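Local coordinates for uncharacterized protein, DUF633, LMOf2365_1472 (Listeria monocytogenes str. 4b F2365, PDB 3GNL) that is of unknown function in the cell but probably methylates N1 of adenine 22 in tRNA, as its family of Rossmann-fold methyltransferases does, at residues T106-G111 / L121-N126; Q131-S136 / W141-E146; Q201-T206 / R222-K227. One frame throughout, in Å; residues are numbered along the deposited sequence.

Following the chain from its N terminus, interaction 1 comes first: helix 101-110 is joined to strand 120-125, and the contact closes the loop that leads from one to the other. Interaction 2 follows, where helix 129-139 turns back into strand 141-151, with four residues between its segments. Interaction 3 closes the hairpin between helices 187-208 and 215-235. The three lie in series, none nested in or crossing another. Interactions 1 and 2 touch, through Leu108 and Leu121 against Trp135 and Leu121 against Trp141, and both serve the same mixed sheet. Interaction 3 stands apart, its centre about 27 Å from that of interaction 2, in the helical hairpin.

Interaction 1 (T106-G111 / L121-N126); sequences TILEEG and LILQPN
Leu108 from the helix and Leu123 from the strand point at each other tip to tip, and Leu108 CD1 ends 3.9 Å from Leu123 CD1. The second methyl of the same leucine serves a second partner: Leu108 CD2 lies 4.1 Å from Leu121 CD1, again with the two side chains meeting end on. Leu108 therefore divides its fork between two strand residues that lie on the same side of the strand, one methyl to each. Its CG stands anti to the carbonyl carbon (chi1 -66°), a rotation that carries both methyls off the helix and out toward the strand. The CA atoms of Leu108 and Leu121 remain 10.0 Å apart, and no hydrogen bond crosses the contact, so the evidence is of methyl groups meeting across a layer as deep as two leucine side chains.

This is the helix-on-sheet layer of a beta-alpha-beta unit, formed by strand 93-99, helix 101-110 and strand 120-125, within the Rossmann-like fold expected of this methyltransferase family. All three leucines are buried. Ile96 of strand 93-99 also touches Leu108, while Trp135 of helix 129-139 packs on both Leu108 and Leu121. Leu132 of that helix reaches Leu123.

The two strand leucines have further neighbours. Leu121 touches Ile94 of strand 93-99 and Leu115 of the preceding loop, and Leu123 touches Leu161 of strand 154-163. Backbone hydrogen bonds tie Leu121 to Leu161 and Leu123 to Met159 of that antiparallel neighbour.

Interaction 2 (Q131-S136 / W141-E146); sequences QLREWS and WLITSE
Trp135 CH2, with CZ3 beside it, lies over one face of the Trp141 indole: Trp135 CH2 sits 3.4 Å from Trp141 CD1, displaced toward the rim of the ring beneath. The planes are inclined at 39°, and the centroids of the Trp135 six-membered ring and the Trp141 five-membered ring are 4.6 Å apart, so the pair is oblique, neither a parallel stack nor a T-shape. Trp135 CG is anti to the backbone N, which swings the indole out from the helix, leaning toward its C-terminal end, where CH2 meets Trp141. The setting is a helix-to-strand connection in the Rossmann-like, methyltransferase-type fold, where helix 129-139 turns back into the edge strand 141-151; the two short segments run at 127° to each other.

At the turn, Trp141 N donates to Ser136 O at 3.0 Å. In the reverse direction Ser136 OG donates to Trp141 O at 2.7 Å, nearly in line with the C=O bond, so the helix and strand are linked by a reciprocal pair of bonds. Ser136 OG also bonds to Trp170 NE1.

Farther along, the Ile143 side chain crosses that of Arg133 at about a right angle, with Ile143 CD1 3.9 Å from Arg133 CG. Arg133 extends from CG to NE past this methyl. Glu146 OE2 comes to the guanidinium edge, slightly tilted from its plane, and is met nearly along its own C-O axis; the carboxylate plane is nearly perpendicular (87°). Glu146 OE1 accepts from the backbone N of Cys180 and Leu181, while Arg133 NH1 donates to Ile175 O. The salt bridge runs from Arg133 NE to Glu146 OE2 at 2.9 Å, and one water joins that same oxygen to Arg133 NH2.

Interaction 3 (Q201-T206 / R222-K227); sequences QNIIQT and RELEHK
Ile204 meets Leu224 with CG1 anti to its carbonyl carbon (chi1 -70°) and the chain extended on to CD1 (chi2 168°), a shape that drives the longer branch across to the facing helix. Leu224 likewise has CG anti to the carbonyl carbon, which carries CD1 back toward the first helix. The two side chains slide past each other in opposite directions instead of meeting end on: Ile204 CD1 lies 3.8 Å from Leu224 CB, and Ile204 CG1 is as close to Leu224 CD1 as to that CB.

Ile203 uses its other branch. Its CG2 methyl approaches Leu224 CD1 to 3.6 Å, with the two side chains crossing at about a right angle, so one leucine methyl is touched by both consecutive isoleucines. Glu225 adds its aliphatic part, Glu225 CG lying 3.8 Å from Ile204 CD1, and these two side chains also cross at about a right angle. No hydrogen bond spans the segments; between them the contact is made through carbon atoms.

The axes of the segments 201-206 and 222-227 pass 9.6 Å apart with a signed crossing angle of -154°, as expected for an antiparallel helical hairpin, and the closest CA atoms, of Ile204 and Leu224, are 7.1 Å apart. Within the first helix, Thr206 OG1 and Thr206 N both donate to Asn202 O, reaching it from opposite faces of the carbonyl plane.

The contact belongs to the hairpin of helices 187-208 and 215-235, and its centre lies about 26 Å from the centre of the chain. Ile221 and Ile228 of helix 215-235 continue the row against Ile204, Trp200 of helix 187-208 packs on Leu224 and Lys227, and helix 172-177 adjoins the second segment through Phe176 against Lys227 and Lys172 against His226.

Interaction 1 (T106-G111 / L121-N126)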
loop_
_atom_site.group_PDB
_atom_site.type_symbol
_atom_site.label_atom_id
_atom_site.label_comp_id
_atom_site.label_asym_id
_atom_site.label_seq_id
_atom_site.Cartn_x
_atom_site.Cartn_y
_atom_site.Cartn_z
ATOM N N THR A 106 8.898 -6.842 1.939
ATOM C CA THR A 106 9.478 -8.173 2.288
ATOM C C THR A 106 8.631 -9.284 1.658
ATOM O O THR A 106 9.177 -10.205 1.034
ATOM C CB THR A 106 9.621 -8.336 3.807
ATOM O OG1 THR A 106 10.533 -7.329 4.271
ATOM C CG2 THR A 106 10.175 -9.725 4.200
ATOM N N ILE A 107 7.309 -9.136 1.753
ATOM C CA ILE A 107 6.377 -10.100 1.168
ATOM C C ILE A 107 6.597 -10.202 -0.339
ATOM O O ILE A 107 6.616 -11.318 -0.897
ATOM C CB ILE A 107 4.912 -9.741 1.516
ATOM C CG1 ILE A 107 4.655 -10.100 2.978
ATOM C CG2 ILE A 107 3.920 -10.481 0.565
ATOM C CD1 ILE A 107 3.350 -9.587 3.488
ATOM N N LEU A 108 6.725 -9.065 -1.009
ATOM C CA LEU A 108 6.974 -9.017 -2.456
ATOM C C LEU A 108 8.326 -9.597 -2.881
ATOM O O LEU A 108 8.407 -10.280 -3.919
ATOM C CB LEU A 108 6.840 -7.588 -3.006
ATOM C CG LEU A 108 5.422 -7.011 -2.932
ATOM C CD1 LEU A 108 5.450 -5.523 -3.263
ATOM C CD2 LEU A 108 4.435 -7.745 -3.901
ATOM N N GLU A 109 9.363 -9.326 -2.093
ATOM C CA GLU A 109 10.707 -9.845 -2.375
ATOM C C GLU A 109 10.821 -11.341 -2.084
ATOM O O GLU A 109 11.228 -12.102 -2.967
ATOM C CB GLU A 109 11.773 -9.021 -1.645
ATOM C CG GLU A 109 11.809 -7.572 -2.135
ATOM C CD GLU A 109 12.732 -6.659 -1.327
ATOM O OE1 GLU A 109 13.041 -6.995 -0.159
ATOM O OE2 GLU A 109 13.094 -5.583 -1.870
ATOM N N GLU A 110 10.447 -11.788 -0.888
ATOM C CA GLU A 110 10.477 -13.230 -0.578
ATOM C C GLU A 110 9.547 -14.016 -1.493
ATOM O O GLU A 110 9.838 -15.162 -1.832
ATOM C CB GLU A 110 10.114 -13.500 0.871
ATOM C CG GLU A 110 11.105 -12.959 1.873
ATOM C CD GLU A 110 10.653 -13.136 3.304
ATOM O OE1 GLU A 110 9.513 -13.595 3.559
ATOM O OE2 GLU A 110 11.445 -12.796 4.199
ATOM N N GLY A 111 8.443 -13.406 -1.905
ATOM C CA GLY A 111 7.463 -14.095 -2.740
ATOM C C GLY A 111 7.613 -13.783 -4.206
ATOM O O GLY A 111 6.668 -13.909 -4.981
ATOM N N LEU A 121 -0.778 -4.986 -9.057
ATOM C CA LEU A 121 -0.663 -5.023 -7.589
ATOM C C LEU A 121 -1.417 -3.816 -7.088
ATOM O O LEU A 121 -1.302 -2.716 -7.635
ATOM C CB LEU A 121 0.796 -4.924 -7.081
ATOM C CG LEU A 121 1.815 -5.922 -7.602
ATOM C CD1 LEU A 121 3.280 -5.567 -7.204
ATOM C CD2 LEU A 121 1.446 -7.306 -7.093
ATOM N N ILE A 122 -2.201 -4.027 -6.036
ATOM C CA ILE A 122 -2.874 -2.915 -5.353
ATOM C C ILE A 122 -2.382 -2.930 -3.898
ATOM O O ILE A 122 -2.643 -3.907 -3.132
ATOM C CB ILE A 122 -4.384 -3.067 -5.349
ATOM C CG1 ILE A 122 -4.909 -3.144 -6.796
ATOM C CG2 ILE A 122 -4.997 -1.872 -4.639
ATOM C CD1 ILE A 122 -6.343 -3.748 -6.906
ATOM N N LEU A 123 -1.579 -1.921 -3.527
ATOM C CA LEU A 123 -0.883 -2.009 -2.222
ATOM C C LEU A 123 -1.339 -0.829 -1.376
ATOM O O LEU A 123 -1.496 0.297 -1.875
ATOM C CB LEU A 123 0.643 -1.942 -2.427
ATOM C CG LEU A 123 1.207 -2.909 -3.442
ATOM C CD1 LEU A 123 2.735 -2.674 -3.489
ATOM C CD2 LEU A 123 0.842 -4.363 -3.088
ATOM N N GLN A 124 -1.571 -1.097 -0.087
ATOM C CA GLN A 124 -2.014 -0.035 0.805
ATOM C C GLN A 124 -1.160 -0.136 2.065
ATOM O O GLN A 124 -1.534 -0.807 3.000
ATOM C CB GLN A 124 -3.510 -0.141 1.073
ATOM C CG GLN A 124 -4.062 1.042 1.923
ATOM C CD GLN A 124 -3.922 0.771 3.399
ATOM O OE1 GLN A 124 -4.434 -0.223 3.878
ATOM N NE2 GLN A 124 -3.182 1.634 4.115
ATOM N N PRO A 125 -0.013 0.558 2.072
ATOM C CA PRO A 125 0.873 0.520 3.255
ATOM C C PRO A 125 0.457 1.538 4.319
ATOM O O PRO A 125 0.048 2.652 3.988
ATOM C CB PRO A 125 2.225 0.909 2.690
ATOM C CG PRO A 125 1.878 1.898 1.556
ATOM C CD PRO A 125 0.574 1.319 0.967
ATOM N N ASN A 126 0.561 1.123 5.567
ATOM C CA ASN A 126 0.168 1.950 6.717
ATOM C C ASN A 126 1.321 2.845 7.184
ATOM O O ASN A 126 1.119 3.700 8.030
ATOM C CB ASN A 126 -0.266 1.059 7.868
ATOM C CG ASN A 126 -1.653 0.468 7.661
ATOM O OD1 ASN A 126 -2.411 0.881 6.774
ATOM N ND2 ASN A 126 -1.983 -0.493 8.468
#

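Interaction 2 (Q131-S136 / W141-E146)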
loop_
_atom_site.group_PDB
_atom_site.type_symbol
_atom_site.label_atom_id
_atom_site.label_comp_id
_atom_site.label_asym_id
_atom_site.label_seq_id
_atom_site.Cartn_x
_atom_site.Cartn_y
_atom_site.Cartn_z
ATOM N N GLN A 131 8.956 2.937 0.615
ATOM C CA GLN A 131 9.662 1.661 0.477
ATOM C C GLN A 131 9.116 0.904 -0.730
ATOM O O GLN A 131 9.869 0.246 -1.448
ATOM C CB GLN A 131 9.470 0.772 1.688
ATOM C CG GLN A 131 10.174 1.219 2.940
ATOM C CD GLN A 131 11.539 0.613 3.029
ATOM O OE1 GLN A 131 12.024 0.011 2.066
ATOM N NE2 GLN A 131 12.189 0.778 4.185
ATOM N N LEU A 132 7.819 0.996 -0.943
ATOM C CA LEU A 132 7.206 0.291 -2.064
ATOM C C LEU A 132 7.431 1.021 -3.387
ATOM O O LEU A 132 7.494 0.406 -4.467
ATOM C CB LEU A 132 5.718 0.089 -1.772
ATOM C CG LEU A 132 5.465 -0.835 -0.588
ATOM C CD1 LEU A 132 3.998 -0.863 -0.298
ATOM C CD2 LEU A 132 6.014 -2.262 -0.829
ATOM N N ARG A 133 7.586 2.345 -3.354
ATOM C CA ARG A 133 7.916 3.074 -4.570
ATOM C C ARG A 133 9.347 2.792 -4.970
ATOM O O ARG A 133 9.619 2.691 -6.171
ATOM C CB ARG A 133 7.574 4.590 -4.440
ATOM C CG ARG A 133 6.130 4.769 -3.999
ATOM C CD ARG A 133 5.646 6.151 -4.316
ATOM N NE ARG A 133 4.352 6.426 -3.722
ATOM C CZ ARG A 133 4.158 6.921 -2.502
ATOM N NH1 ARG A 133 5.196 7.273 -1.724
ATOM N NH2 ARG A 133 2.915 7.100 -2.056
ATOM N N GLU A 134 10.241 2.582 -3.988
ATOM C CA GLU A 134 11.608 2.154 -4.282
ATOM C C GLU A 134 11.587 0.774 -4.876
ATOM O O GLU A 134 12.281 0.552 -5.877
ATOM C CB GLU A 134 12.514 2.191 -3.048
ATOM C CG GLU A 134 13.957 2.031 -3.437
ATOM C CD GLU A 134 14.880 2.458 -2.349
ATOM O OE1 GLU A 134 14.695 2.015 -1.187
ATOM O OE2 GLU A 134 15.782 3.266 -2.676
ATOM N N TRP A 135 10.806 -0.131 -4.282
ATOM C CA TRP A 135 10.674 -1.475 -4.824
ATOM C C TRP A 135 10.208 -1.392 -6.268
ATOM O O TRP A 135 10.696 -2.143 -7.124
ATOM C CB TRP A 135 9.684 -2.261 -3.960
ATOM C CG TRP A 135 9.472 -3.693 -4.480
ATOM C CD1 TRP A 135 10.173 -4.795 -4.137
ATOM C CD2 TRP A 135 8.489 -4.093 -5.429
ATOM N NE1 TRP A 135 9.693 -5.886 -4.837
ATOM C CE2 TRP A 135 8.684 -5.476 -5.664
ATOM C CE3 TRP A 135 7.503 -3.409 -6.146
ATOM C CZ2 TRP A 135 7.871 -6.210 -6.570
ATOM C CZ3 TRP A 135 6.696 -4.132 -7.040
ATOM C CH2 TRP A 135 6.898 -5.525 -7.230
ATOM N N SER A 136 9.252 -0.526 -6.562
ATOM C CA SER A 136 8.723 -0.396 -7.919
ATOM C C SER A 136 9.834 -0.034 -8.906
ATOM O O SER A 136 9.925 -0.613 -9.993
ATOM C CB SER A 136 7.571 0.623 -7.893
ATOM O OG SER A 136 7.622 1.583 -8.922
ATOM N N TRP A 141 8.264 -2.167 -11.895
ATOM C CA TRP A 141 6.817 -2.046 -11.907
ATOM C C TRP A 141 6.408 -0.581 -11.981
ATOM O O TRP A 141 6.815 0.233 -11.111
ATOM C CB TRP A 141 6.176 -2.694 -10.671
ATOM C CG TRP A 141 6.250 -4.218 -10.668
ATOM C CD1 TRP A 141 7.349 -4.974 -10.585
ATOM C CD2 TRP A 141 5.132 -5.126 -10.727
ATOM N NE1 TRP A 141 7.019 -6.328 -10.624
ATOM C CE2 TRP A 141 5.659 -6.428 -10.720
ATOM C CE3 TRP A 141 3.752 -4.951 -10.849
ATOM C CZ2 TRP A 141 4.832 -7.572 -10.765
ATOM C CZ3 TRP A 141 2.923 -6.098 -10.915
ATOM C CH2 TRP A 141 3.477 -7.379 -10.866
ATOM N N LEU A 142 5.632 -0.196 -12.976
ATOM C CA LEU A 142 5.118 1.144 -13.063
ATOM C C LEU A 142 3.992 1.395 -12.057
ATOM O O LEU A 142 3.116 0.548 -11.863
ATOM C CB LEU A 142 4.624 1.412 -14.489
ATOM C CG LEU A 142 4.425 2.780 -15.086
ATOM C CD1 LEU A 142 5.712 3.668 -15.001
ATOM C CD2 LEU A 142 4.054 2.574 -16.550
ATOM N N ILE A 143 3.987 2.563 -11.418
ATOM C CA ILE A 143 2.816 3.017 -10.693
ATOM C C ILE A 143 1.825 3.671 -11.670
ATOM O O ILE A 143 2.145 4.646 -12.384
ATOM C CB ILE A 143 3.241 4.005 -9.564
ATOM C CG1 ILE A 143 4.158 3.262 -8.598
ATOM C CG2 ILE A 143 2.008 4.595 -8.814
ATOM C CD1 ILE A 143 5.012 4.244 -7.654
ATOM N N THR A 144 0.617 3.094 -11.763
ATOM C CA THR A 144 -0.378 3.572 -12.698
ATOM C C THR A 144 -1.504 4.370 -12.109
ATOM O O THR A 144 -2.112 5.164 -12.795
ATOM C CB THR A 144 -0.983 2.399 -13.464
ATOM O OG1 THR A 144 -1.500 1.471 -12.519
ATOM C CG2 THR A 144 0.130 1.694 -14.247
ATOM N N SER A 145 -1.754 4.203 -10.806
ATOM C CA SER A 145 -2.765 4.977 -10.112
ATOM C C SER A 145 -2.311 5.064 -8.663
ATOM O O SER A 145 -1.603 4.191 -8.189
ATOM C CB SER A 145 -4.133 4.279 -10.106
ATOM O OG SER A 145 -4.764 4.282 -11.392
ATOM N N GLU A 146 -2.742 6.168 -8.023
ATOM C CA GLU A 146 -2.630 6.284 -6.545
ATOM C C GLU A 146 -3.782 7.071 -6.013
ATOM O O GLU A 146 -4.432 7.873 -6.714
ATOM C CB GLU A 146 -1.325 7.013 -6.145
ATOM C CG GLU A 146 -0.042 6.368 -6.673
ATOM C CD GLU A 146 1.234 7.136 -6.245
ATOM O OE1 GLU A 146 1.375 8.303 -6.719
ATOM O OE2 GLU A 146 2.010 6.554 -5.469
HETATM O O HOH W 1 0.543 5.798 -3.180
#

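Interaction 3 (Q201-T206 / R222-K227)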
loop_
_atom_site.group_PDB
_atom_site.type_symbol
_atom_site.label_atom_id
_atom_site.label_comp_id
_atom_site.label_asym_id
_atom_site.label_seq_id
_atom_site.Cartn_x
_atom_site.Cartn_y
_atom_site.Cartn_z
ATOM N N GLN A 201 10.101 20.782 11.319
ATOM C CA GLN A 201 10.691 22.096 11.654
ATOM C C GLN A 201 10.682 22.246 13.146
ATOM O O GLN A 201 11.675 22.733 13.717
ATOM C CB GLN A 201 9.880 23.246 11.059
ATOM C CG GLN A 201 9.826 23.245 9.546
ATOM C CD GLN A 201 8.814 24.224 8.944
ATOM O OE1 GLN A 201 7.987 24.840 9.644
ATOM N NE2 GLN A 201 8.865 24.359 7.623
ATOM N N ASN A 202 9.596 21.811 13.785
ATOM C CA ASN A 202 9.558 21.929 15.245
ATOM C C ASN A 202 10.631 21.075 15.913
ATOM O O ASN A 202 11.241 21.486 16.918
ATOM C CB ASN A 202 8.173 21.591 15.797
ATOM C CG ASN A 202 7.090 22.596 15.378
ATOM O OD1 ASN A 202 7.383 23.710 14.973
ATOM N ND2 ASN A 202 5.841 22.186 15.510
ATOM N N ILE A 203 10.886 19.880 15.366
ATOM C CA ILE A 203 11.873 18.993 15.942
ATOM C C ILE A 203 13.237 19.651 15.802
ATOM O O ILE A 203 14.043 19.577 16.726
ATOM C CB ILE A 203 11.886 17.601 15.268
ATOM C CG1 ILE A 203 10.562 16.884 15.559
ATOM C CG2 ILE A 203 13.066 16.714 15.780
ATOM C CD1 ILE A 203 10.399 15.648 14.675
ATOM N N ILE A 204 13.536 20.204 14.635
ATOM C CA ILE A 204 14.837 20.888 14.494
ATOM C C ILE A 204 15.045 21.944 15.564
ATOM O O ILE A 204 16.139 21.996 16.162
ATOM C CB ILE A 204 14.999 21.523 13.112
ATOM C CG1 ILE A 204 15.161 20.407 12.081
ATOM C CG2 ILE A 204 16.255 22.408 13.068
ATOM C CD1 ILE A 204 15.044 20.880 10.683
ATOM N N GLN A 205 14.024 22.749 15.797
ATOM C CA GLN A 205 14.136 23.824 16.804
ATOM C C GLN A 205 14.388 23.214 18.192
ATOM O O GLN A 205 15.300 23.630 18.911
ATOM C CB GLN A 205 12.927 24.753 16.744
ATOM C CG GLN A 205 12.750 25.619 18.042
ATOM C CD GLN A 205 12.506 27.109 17.834
ATOM O OE1 GLN A 205 13.406 27.943 18.068
ATOM N NE2 GLN A 205 11.289 27.462 17.454
ATOM N N THR A 206 13.666 22.149 18.541
ATOM C CA THR A 206 13.817 21.489 19.841
ATOM C C THR A 206 15.243 20.965 20.019
ATOM O O THR A 206 15.857 21.149 21.082
ATOM C CB THR A 206 12.811 20.359 19.991
ATOM O OG1 THR A 206 11.507 20.937 20.033
ATOM C CG2 THR A 206 13.076 19.546 21.234
ATOM N N ARG A 222 20.139 17.463 9.643
ATOM C CA ARG A 222 20.344 17.400 8.202
ATOM C C ARG A 222 19.249 16.591 7.496
ATOM O O ARG A 222 18.717 17.042 6.478
ATOM C CB ARG A 222 21.721 16.834 7.878
ATOM C CG ARG A 222 22.747 17.916 7.632
ATOM C CD ARG A 222 24.128 17.332 7.300
ATOM N NE ARG A 222 24.849 16.956 8.522
ATOM C CZ ARG A 222 25.129 15.708 8.902
ATOM N NH1 ARG A 222 24.775 14.659 8.160
ATOM N NH2 ARG A 222 25.766 15.513 10.037
ATOM N N GLU A 223 18.927 15.416 8.033
ATOM C CA GLU A 223 17.856 14.593 7.470
ATOM C C GLU A 223 16.509 15.341 7.476
ATOM O O GLU A 223 15.806 15.387 6.471
ATOM C CB GLU A 223 17.720 13.240 8.168
ATOM C CG GLU A 223 16.492 12.488 7.617
ATOM C CD GLU A 223 16.494 10.988 7.852
ATOM O OE1 GLU A 223 16.501 10.557 9.033
ATOM O OE2 GLU A 223 16.434 10.239 6.837
ATOM N N LEU A 224 16.168 15.954 8.605
ATOM C CA LEU A 224 14.918 16.706 8.696
ATOM C C LEU A 224 14.904 17.900 7.733
ATOM O O LEU A 224 13.870 18.210 7.104
ATOM C CB LEU A 224 14.686 17.175 10.140
ATOM C CG LEU A 224 14.419 16.060 11.140
ATOM C CD1 LEU A 224 14.617 16.625 12.552
ATOM C CD2 LEU A 224 13.019 15.489 10.984
ATOM N N GLU A 225 16.033 18.613 7.599
ATOM C CA GLU A 225 16.109 19.711 6.617
ATOM C C GLU A 225 15.817 19.230 5.188
ATOM O O GLU A 225 15.135 19.930 4.444
ATOM C CB GLU A 225 17.462 20.435 6.658
ATOM C CG GLU A 225 17.637 21.291 7.927
ATOM C CD GLU A 225 19.082 21.767 8.135
ATOM O OE1 GLU A 225 20.025 21.133 7.614
ATOM O OE2 GLU A 225 19.254 22.774 8.848
ATOM N N HIS A 226 16.335 18.052 4.863
ATOM C CA HIS A 226 16.154 17.441 3.530
ATOM C C HIS A 226 14.677 17.133 3.296
ATOM O O HIS A 226 14.118 17.444 2.227
ATOM C CB HIS A 226 16.976 16.145 3.410
ATOM C CG HIS A 226 16.826 15.423 2.095
ATOM N ND1 HIS A 226 17.043 16.029 0.871
ATOM C CD2 HIS A 226 16.546 14.122 1.822
ATOM C CE1 HIS A 226 16.870 15.142 -0.100
ATOM N NE2 HIS A 226 16.573 13.977 0.450
ATOM N N LYS A 227 14.043 16.542 4.306
ATOM C CA LYS A 227 12.633 16.243 4.183
ATOM C C LYS A 227 11.764 17.489 4.058
ATOM O O LYS A 227 10.848 17.544 3.237
ATOM C CB LYS A 227 12.134 15.379 5.340
ATOM C CG LYS A 227 12.769 13.977 5.463
ATOM C CD LYS A 227 12.034 13.274 6.603
ATOM C CE LYS A 227 12.900 12.333 7.357
ATOM N NZ LYS A 227 12.552 10.940 7.066
#